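Local coordinates for putative invasin (Yersinia pseudotuberculosis IP 31758, PDB 5N40), which probably acts as a surface adhesin in bacterial attachment, with immunoglobulin-like domains that lead to a C-type lectin-like domain, at residues L33-S38 against T44-A49; V141-E146 against G182-S187. The protein carries 1 engineered substitution. All blocks are in the same frame, centred on the assembly; numbering follows the deposited sequence.

Contact 1: L33-S38 against T44-A49; sequences LTLRDS and TGQTVA
Val48 reaches across to Leu33 with both of its methyls, and the two meet on a single leucine methyl. CG1 of Val48 lies 3.6 Å from Leu33 CD2, and Val48 CG2 comes to 4.0 Å from the same CD2 atom. The two side chains cross obliquely, and the leucine methyl sits in the valine fork, near both CG1 and CG2. Leu33 gets there by setting its CG opposite the backbone nitrogen (chi1 171°), which sends the branch out from strand 28-34.

Two residues on, Leu35 makes the second touch. Its CD2 lies 3.7 Å from Gln46 CG and 4.0 Å from Gln46 CB, and the two side chains meet at about a right angle. The leucine therefore uses the aliphatic root of the glutamine. The amide is occupied on its own side: the chain bends at chi2 (-56°) and turns NE2 back to Thr44 O at 2.9 Å. That bond is nearly straight, with an N-H...O angle of 174°, and the carbonyl oxygen lies in the amide plane. It holds NE2 in place, though from above the Thr44 carbonyl plane, while CB and CG meet Leu35.

These residues belong to an immunoglobulin-like beta sandwich in the invasin domain 3 family, where strands 28-34 and 48-52 turn hydrophobic residues toward each other, probably from the two layers of the sandwich. Strand 79-87 adds Val85, which touches both Leu33 and Val48, while Tyr68 of strand 67-73 packs on Leu35 and Val48 and its OH is hydrogen-bonded to Gln46 N. Arg36 bends back over the chain so that NH1 donates to Leu35 O at 2.9 Å; the same NH1 also bonds to Ser65 O. A methyl of Thr34, CG2, lies over the centre of that guanidinium face.

Contact 2: V141-E146 against G182-S187; sequences VKMTFE and GQLTVS
Met143 and Leu184 run alongside one another, pointing opposite ways, and the touch falls at the root of the methionine: Met143 CB lies 3.6 Å from Leu184 CD2. Leu184 delivers that methyl with its CG opposite the backbone nitrogen (chi1 168°). Met143 was modelled in two conformers, so little should be read into where its sulfur and CE end up.

The same leucine methyl also serves Phe145. Leu184 CD2 stands 4.3 Å from Phe145 CE2, so one methyl touches both the methionine root and the ring. From two residues farther along strand 183-189, in the opposite layer, Val186 comes in against Phe145 from the opposing direction, with its CG2 at 4.2 Å from Phe145 CZ. Both methyls approach the ring obliquely. Phe145 reaches them because its CG is turned opposite the carbonyl carbon (chi1 -64°), carrying CZ and CE2 deep between the layers. Phe174 adds a T-shaped, edge-to-face contact to the same ring and also packs on Leu184 and Val186.

The two strands belong to different sheets of an immunoglobulin-like beta sandwich. The axes of segments 142-146 and 183-187 come within 9.5 Å of each other and cross at -35°, as in face-to-face packing of twisted sheets. Strand 123-131 helps line this core with Leu125 and Val127, and Ile166 touches both Phe145 and Val186. On the outward side of 142-151, Glu146 forms a salt bridge with Arg201.

Across the interface everything is methyl, methylene or aromatic carbon, so what joins the two sheets here is dispersion and the exclusion of water. Such packing is less directional than hydrogen bonding, with no polar group of either segment meeting across the interface.

From the N terminus, strand 28-34 leads into the segment 33-38, and after a short loop of five residues the chain returns as 44-49 and runs on into strand 48-52; contact 1 closes that tight loop in the N-terminal immunoglobulin-like domain. Contact 2 comes later, closing a longer loop of 35 residues between 141-146 and 182-187, and joins the two facing sheets of the next immunoglobulin-like domain. The loops are in series, neither nesting nor crossing. They lie in different domains, one after the other along an elongated chain, with centres 45 Å apart and nearest atoms about 26 Å apart.

Contact 1: L33-S38 against T44-A49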
ATOM      1  N   LEU A  33      35.385 -23.991 -21.510  1.00 13.42           N
ATOM      2  CA  LEU A  33      35.500 -24.177 -22.946  1.00 12.88           C
ATOM      3  C   LEU A  33      36.370 -25.391 -23.214  1.00 11.82           C
ATOM      4  O   LEU A  33      37.482 -25.488 -22.691  1.00 15.87           O
ATOM      5  CB  LEU A  33      36.122 -22.949 -23.610  1.00 14.45           C
ATOM      6  CG  LEU A  33      36.496 -23.097 -25.084  1.00 12.50           C
ATOM      7  CD1 LEU A  33      35.250 -23.164 -25.967  1.00 13.99           C
ATOM      8  CD2 LEU A  33      37.417 -21.961 -25.519  1.00 16.40           C
ATOM      9  N   THR A  34      35.869 -26.298 -24.046  1.00 14.91           N
ATOM     10  CA  THR A  34      36.657 -27.398 -24.599  1.00 13.42           C
ATOM     11  C   THR A  34      36.901 -27.036 -26.059  1.00 11.11           C
ATOM     12  O   THR A  34      35.994 -27.133 -26.886  1.00 14.99           O
ATOM     13  CB  THR A  34      35.930 -28.725 -24.440  1.00 16.59           C
ATOM     14  OG1 THR A  34      35.654 -28.933 -23.047  1.00 15.46           O
ATOM     15  CG2 THR A  34      36.781 -29.894 -24.987  1.00 17.90           C
ATOM     16  N   LEU A  35      38.115 -26.577 -26.358  1.00 15.73           N
ATOM     17  CA  LEU A  35      38.441 -26.022 -27.665  1.00 13.23           C
ATOM     18  C   LEU A  35      39.017 -27.119 -28.551  1.00 15.61           C
ATOM     19  O   LEU A  35      40.045 -27.721 -28.219  1.00 15.96           O
ATOM     20  CB  LEU A  35      39.420 -24.859 -27.520  1.00 14.54           C
ATOM     21  CG  LEU A  35      39.695 -24.042 -28.785  1.00 17.24           C
ATOM     22  CD1 LEU A  35      38.421 -23.413 -29.327  1.00 15.47           C
ATOM     23  CD2 LEU A  35      40.741 -22.969 -28.516  1.00 16.57           C
ATOM     24  N   ARG A  36      38.352 -27.383 -29.670  1.00 17.40           N
ATOM     25  CA  ARG A  36      38.687 -28.512 -30.528  1.00 15.16           C
ATOM     26  C   ARG A  36      38.722 -28.060 -31.978  1.00 20.58           C
ATOM     27  O   ARG A  36      37.996 -27.142 -32.374  1.00 17.25           O
ATOM     28  CB  ARG A  36      37.675 -29.654 -30.362  1.00 18.70           C
ATOM     29  CG  ARG A  36      37.648 -30.257 -28.961  1.00 22.03           C
ATOM     30  CD  ARG A  36      38.904 -31.098 -28.710  1.00 21.81           C
ATOM     31  NE  ARG A  36      38.952 -31.725 -27.385  1.00 24.86           N
ATOM     32  CZ  ARG A  36      39.489 -31.171 -26.300  1.00 21.28           C
ATOM     33  NH1 ARG A  36      40.015 -29.950 -26.344  1.00 17.35           N
ATOM     34  NH2 ARG A  36      39.487 -31.836 -25.151  1.00 25.60           N
ATOM     35  N   ASP A  37      39.589 -28.699 -32.762  1.00 20.80           N
ATOM     36  CA  ASP A  37      39.654 -28.411 -34.184  1.00 24.97           C
ATOM     37  C   ASP A  37      38.713 -29.346 -34.945  1.00 22.36           C
ATOM     38  O   ASP A  37      37.956 -30.122 -34.358  1.00 21.24           O
ATOM     39  CB  ASP A  37      41.102 -28.482 -34.692  1.00 21.98           C
ATOM     40  CG  ASP A  37      41.693 -29.899 -34.683  1.00 25.15           C
ATOM     41  OD1 ASP A  37      40.948 -30.891 -34.593  1.00 21.82           O
ATOM     42  OD2 ASP A  37      42.937 -30.010 -34.772  1.00 23.63           O
ATOM     43  N   SER A  38      38.734 -29.242 -36.276  1.00 26.05           N
ATOM     44  CA  SER A  38      37.800 -29.995 -37.106  1.00 26.54           C
ATOM     45  C   SER A  38      38.045 -31.496 -37.046  1.00 27.46           C
ATOM     46  O   SER A  38      37.175 -32.267 -37.465  1.00 28.60           O
ATOM     47  CB  SER A  38      37.893 -29.519 -38.553  1.00 36.37           C
ATOM     48  OG  SER A  38      39.204 -29.703 -39.053  1.00 45.06           O
ATOM     49  N   THR A  44      45.649 -26.017 -27.971  1.00 21.80           N
ATOM     50  CA  THR A  44      46.285 -25.544 -26.750  1.00 17.58           C
ATOM     51  C   THR A  44      46.919 -24.169 -26.954  1.00 18.58           C
ATOM     52  O   THR A  44      47.139 -23.716 -28.080  1.00 20.91           O
ATOM     53  CB  THR A  44      47.339 -26.555 -26.281  1.00 20.88           C
ATOM     54  OG1 THR A  44      48.366 -26.689 -27.271  1.00 19.73           O
ATOM     55  CG2 THR A  44      46.699 -27.921 -26.043  1.00 20.46           C
ATOM     56  N   GLY A  45      47.197 -23.501 -25.837  1.00 18.05           N
ATOM     57  CA  GLY A  45      47.954 -22.263 -25.859  1.00 18.97           C
ATOM     58  C   GLY A  45      47.223 -21.066 -26.427  1.00 18.22           C
ATOM     59  O   GLY A  45      47.870 -20.110 -26.861  1.00 16.63           O
ATOM     60  N   GLN A  46      45.899 -21.081 -26.429  1.00 17.15           N
ATOM     61  CA  GLN A  46      45.131 -20.015 -27.054  1.00 14.15           C
ATOM     62  C   GLN A  46      44.772 -18.907 -26.066  1.00 18.82           C
ATOM     63  O   GLN A  46      44.814 -19.080 -24.844  1.00 17.69           O
ATOM     64  CB  GLN A  46      43.860 -20.581 -27.681  1.00 15.61           C
ATOM     65  CG  GLN A  46      44.137 -21.643 -28.724  1.00 16.31           C
ATOM     66  CD  GLN A  46      45.045 -21.136 -29.827  1.00 19.38           C
ATOM     67  OE1 GLN A  46      44.654 -20.286 -30.627  1.00 20.87           O
ATOM     68  NE2 GLN A  46      46.274 -21.645 -29.863  1.00 19.07           N
ATOM     69  N   THR A  47      44.406 -17.753 -26.630  1.00 15.40           N
ATOM     70  CA  THR A  47      43.987 -16.576 -25.867  1.00 16.99           C
ATOM     71  C   THR A  47      42.465 -16.533 -25.909  1.00 13.81           C
ATOM     72  O   THR A  47      41.870 -16.091 -26.896  1.00 17.61           O
ATOM     73  CB  THR A  47      44.615 -15.316 -26.445  1.00 17.36           C
ATOM     74  OG1 THR A  47      46.041 -15.434 -26.352  1.00 17.21           O
ATOM     75  CG2 THR A  47      44.143 -14.064 -25.681  1.00 18.86           C
ATOM     76  N   VAL A  48      41.845 -17.002 -24.830  1.00 15.33           N
ATOM     77  CA  VAL A  48      40.405 -17.211 -24.750  1.00 16.07           C
ATOM     78  C   VAL A  48      39.805 -16.195 -23.786  1.00 16.16           C
ATOM     79  O   VAL A  48      40.377 -15.912 -22.725  1.00 15.13           O
ATOM     80  CB  VAL A  48      40.107 -18.656 -24.296  1.00 12.81           C
ATOM     81  CG1 VAL A  48      38.612 -18.886 -24.074  1.00 16.08           C
ATOM     82  CG2 VAL A  48      40.649 -19.639 -25.320  1.00 13.14           C
ATOM     83  N   ALA A  49      38.658 -15.635 -24.167  1.00 16.56           N
ATOM     84  CA  ALA A  49      37.909 -14.722 -23.316  1.00 16.96           C
ATOM     85  C   ALA A  49      36.445 -15.128 -23.322  1.00 15.05           C
ATOM     86  O   ALA A  49      35.925 -15.594 -24.341  1.00 14.85           O
ATOM     87  CB  ALA A  49      38.051 -13.268 -23.781  1.00 20.65           C
TER

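Contact 2: V141-E146 against G182-S187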
ATOM      1  N   VAL A 141      16.240  -6.283  -5.583  1.00 13.22           N
ATOM      2  CA  VAL A 141      15.224  -7.319  -5.430  1.00 13.55           C
ATOM      3  C   VAL A 141      13.889  -6.777  -5.931  1.00 15.10           C
ATOM      4  O   VAL A 141      13.380  -5.773  -5.414  1.00 13.18           O
ATOM      5  CB  VAL A 141      15.116  -7.773  -3.968  1.00 13.60           C
ATOM      6  CG1 VAL A 141      13.921  -8.712  -3.781  1.00 13.43           C
ATOM      7  CG2 VAL A 141      16.416  -8.457  -3.509  1.00 10.13           C
ATOM      8  N   LYS A 142      13.314  -7.451  -6.922  1.00 14.99           N
ATOM      9  CA  LYS A 142      12.033  -7.039  -7.479  1.00 15.73           C
ATOM     10  C   LYS A 142      10.906  -7.267  -6.475  1.00 14.81           C
ATOM     11  O   LYS A 142      10.822  -8.322  -5.845  1.00 14.51           O
ATOM     12  CB  LYS A 142      11.755  -7.809  -8.768  1.00 19.03           C
ATOM     13  CG  LYS A 142      12.683  -7.440  -9.920  1.00 16.73           C
ATOM     14  CD  LYS A 142      12.291  -8.210 -11.184  1.00 25.63           C
ATOM     15  CE  LYS A 142      13.143  -7.815 -12.379  1.00 31.92           C
ATOM     16  NZ  LYS A 142      12.780  -8.599 -13.603  1.00 41.06           N
ATOM     17  N   MET A 143      10.017  -6.280  -6.365  1.00 15.18           N
ATOM     18  CA  MET A 143       8.974  -6.263  -5.347  0.51 13.09           C
ATOM     19  C   MET A 143       7.619  -5.987  -5.981  1.00 12.95           C
ATOM     20  O   MET A 143       7.516  -5.212  -6.937  1.00 17.28           O
ATOM     21  CB  MET A 143       9.267  -5.191  -4.290  0.51 14.01           C
ATOM     22  CG  MET A 143       8.703  -5.499  -2.908  0.51 14.99           C
ATOM     23  SD  MET A 143       9.509  -6.888  -2.082  0.51 15.31           S
ATOM     24  CE  MET A 143      11.206  -6.324  -2.001  0.51 14.26           C
ATOM     25  N   THR A 144       6.576  -6.620  -5.436  1.00 12.38           N
ATOM     26  CA  THR A 144       5.194  -6.304  -5.780  1.00 13.16           C
ATOM     27  C   THR A 144       4.395  -6.152  -4.491  1.00 16.02           C
ATOM     28  O   THR A 144       4.840  -6.541  -3.407  1.00 15.07           O
ATOM     29  CB  THR A 144       4.537  -7.375  -6.659  1.00 19.03           C
ATOM     30  OG1 THR A 144       4.429  -8.589  -5.918  1.00 16.57           O
ATOM     31  CG2 THR A 144       5.334  -7.610  -7.939  1.00 21.48           C
ATOM     32  N   PHE A 145       3.200  -5.581  -4.617  1.00 13.21           N
ATOM     33  CA  PHE A 145       2.295  -5.401  -3.491  1.00 12.52           C
ATOM     34  C   PHE A 145       0.921  -5.965  -3.823  1.00 15.59           C
ATOM     35  O   PHE A 145       0.444  -5.859  -4.956  1.00 15.74           O
ATOM     36  CB  PHE A 145       2.151  -3.920  -3.104  1.00 13.49           C
ATOM     37  CG  PHE A 145       3.419  -3.308  -2.604  1.00 12.71           C
ATOM     38  CD1 PHE A 145       3.799  -3.458  -1.280  1.00 13.36           C
ATOM     39  CD2 PHE A 145       4.243  -2.599  -3.454  1.00 14.83           C
ATOM     40  CE1 PHE A 145       4.967  -2.904  -0.813  1.00 13.39           C
ATOM     41  CE2 PHE A 145       5.416  -2.037  -2.987  1.00 15.52           C
ATOM     42  CZ  PHE A 145       5.779  -2.200  -1.663  1.00 13.61           C
ATOM     43  N   GLU A 146       0.276  -6.525  -2.803  1.00 14.43           N
ATOM     44  CA  GLU A 146      -1.040  -7.133  -2.953  1.00 13.48           C
ATOM     45  C   GLU A 146      -1.892  -6.841  -1.728  1.00 14.17           C
ATOM     46  O   GLU A 146      -1.449  -7.054  -0.595  1.00 13.16           O
ATOM     47  CB  GLU A 146      -0.914  -8.649  -3.154  1.00 14.21           C
ATOM     48  CG  GLU A 146      -2.218  -9.330  -3.514  1.00 15.47           C
ATOM     49  CD  GLU A 146      -2.045 -10.802  -3.827  1.00 18.05           C
ATOM     50  OE1 GLU A 146      -1.002 -11.378  -3.453  1.00 19.98           O
ATOM     51  OE2 GLU A 146      -2.960 -11.380  -4.443  1.00 19.27           O
ATOM     52  N   GLY A 182      19.118  -2.157   0.169  1.00 18.39           N
ATOM     53  CA  GLY A 182      18.097  -3.166   0.334  1.00 15.84           C
ATOM     54  C   GLY A 182      16.730  -2.632   0.693  1.00 12.72           C
ATOM     55  O   GLY A 182      15.881  -3.398   1.162  1.00 13.16           O
ATOM     56  N   GLN A 183      16.480  -1.343   0.474  1.00 14.84           N
ATOM     57  CA  GLN A 183      15.231  -0.711   0.875  1.00 15.18           C
ATOM     58  C   GLN A 183      14.426  -0.248  -0.334  1.00 13.89           C
ATOM     59  O   GLN A 183      14.982   0.180  -1.350  1.00 12.67           O
ATOM     60  CB  GLN A 183      15.498   0.480   1.803  1.00 16.31           C
ATOM     61  CG  GLN A 183      16.274   0.127   3.049  1.00 19.68           C
ATOM     62  CD  GLN A 183      16.309   1.276   4.042  1.00 28.40           C
ATOM     63  OE1 GLN A 183      15.643   2.293   3.848  1.00 31.32           O
ATOM     64  NE2 GLN A 183      17.090   1.121   5.105  1.00 25.18           N
ATOM     65  N   LEU A 184      13.109  -0.355  -0.212  1.00 12.08           N
ATOM     66  CA  LEU A 184      12.163   0.206  -1.174  1.00 13.73           C
ATOM     67  C   LEU A 184      11.125   0.981  -0.380  1.00 13.06           C
ATOM     68  O   LEU A 184      10.415   0.391   0.440  1.00 15.81           O
ATOM     69  CB  LEU A 184      11.497  -0.897  -2.002  1.00 15.42           C
ATOM     70  CG  LEU A 184      10.280  -0.494  -2.839  1.00 14.82           C
ATOM     71  CD1 LEU A 184      10.664   0.541  -3.875  1.00 20.83           C
ATOM     72  CD2 LEU A 184       9.649  -1.715  -3.499  1.00 19.27           C
ATOM     73  N   THR A 185      11.030   2.288  -0.620  1.00 14.74           N
ATOM     74  CA  THR A 185      10.056   3.131   0.069  1.00 14.67           C
ATOM     75  C   THR A 185       9.055   3.679  -0.939  1.00 16.43           C
ATOM     76  O   THR A 185       9.441   4.208  -1.988  1.00 14.84           O
ATOM     77  CB  THR A 185      10.733   4.276   0.826  1.00 17.13           C
ATOM     78  OG1 THR A 185      11.563   3.741   1.869  1.00 17.24           O
ATOM     79  CG2 THR A 185       9.696   5.200   1.465  1.00 15.26           C
ATOM     80  N   VAL A 186       7.766   3.555  -0.608  1.00 13.07           N
ATOM     81  CA  VAL A 186       6.688   3.979  -1.488  1.00 13.95           C
ATOM     82  C   VAL A 186       5.681   4.795  -0.686  1.00 15.05           C
ATOM     83  O   VAL A 186       5.615   4.722   0.545  1.00 16.04           O
ATOM     84  CB  VAL A 186       5.987   2.783  -2.169  1.00 16.25           C
ATOM     85  CG1 VAL A 186       6.992   1.977  -2.984  1.00 17.30           C
ATOM     86  CG2 VAL A 186       5.297   1.893  -1.142  1.00 15.88           C
ATOM     87  N   SER A 187       4.888   5.573  -1.418  1.00 14.07           N
ATOM     88  CA  SER A 187       3.861   6.432  -0.846  1.00 11.98           C
ATOM     89  C   SER A 187       2.497   5.780  -1.037  1.00 13.48           C
ATOM     90  O   SER A 187       2.091   5.500  -2.172  1.00 13.02           O
ATOM     91  CB  SER A 187       3.899   7.810  -1.500  1.00 16.21           C
ATOM     92  OG  SER A 187       2.960   8.673  -0.896  1.00 19.08           O
TER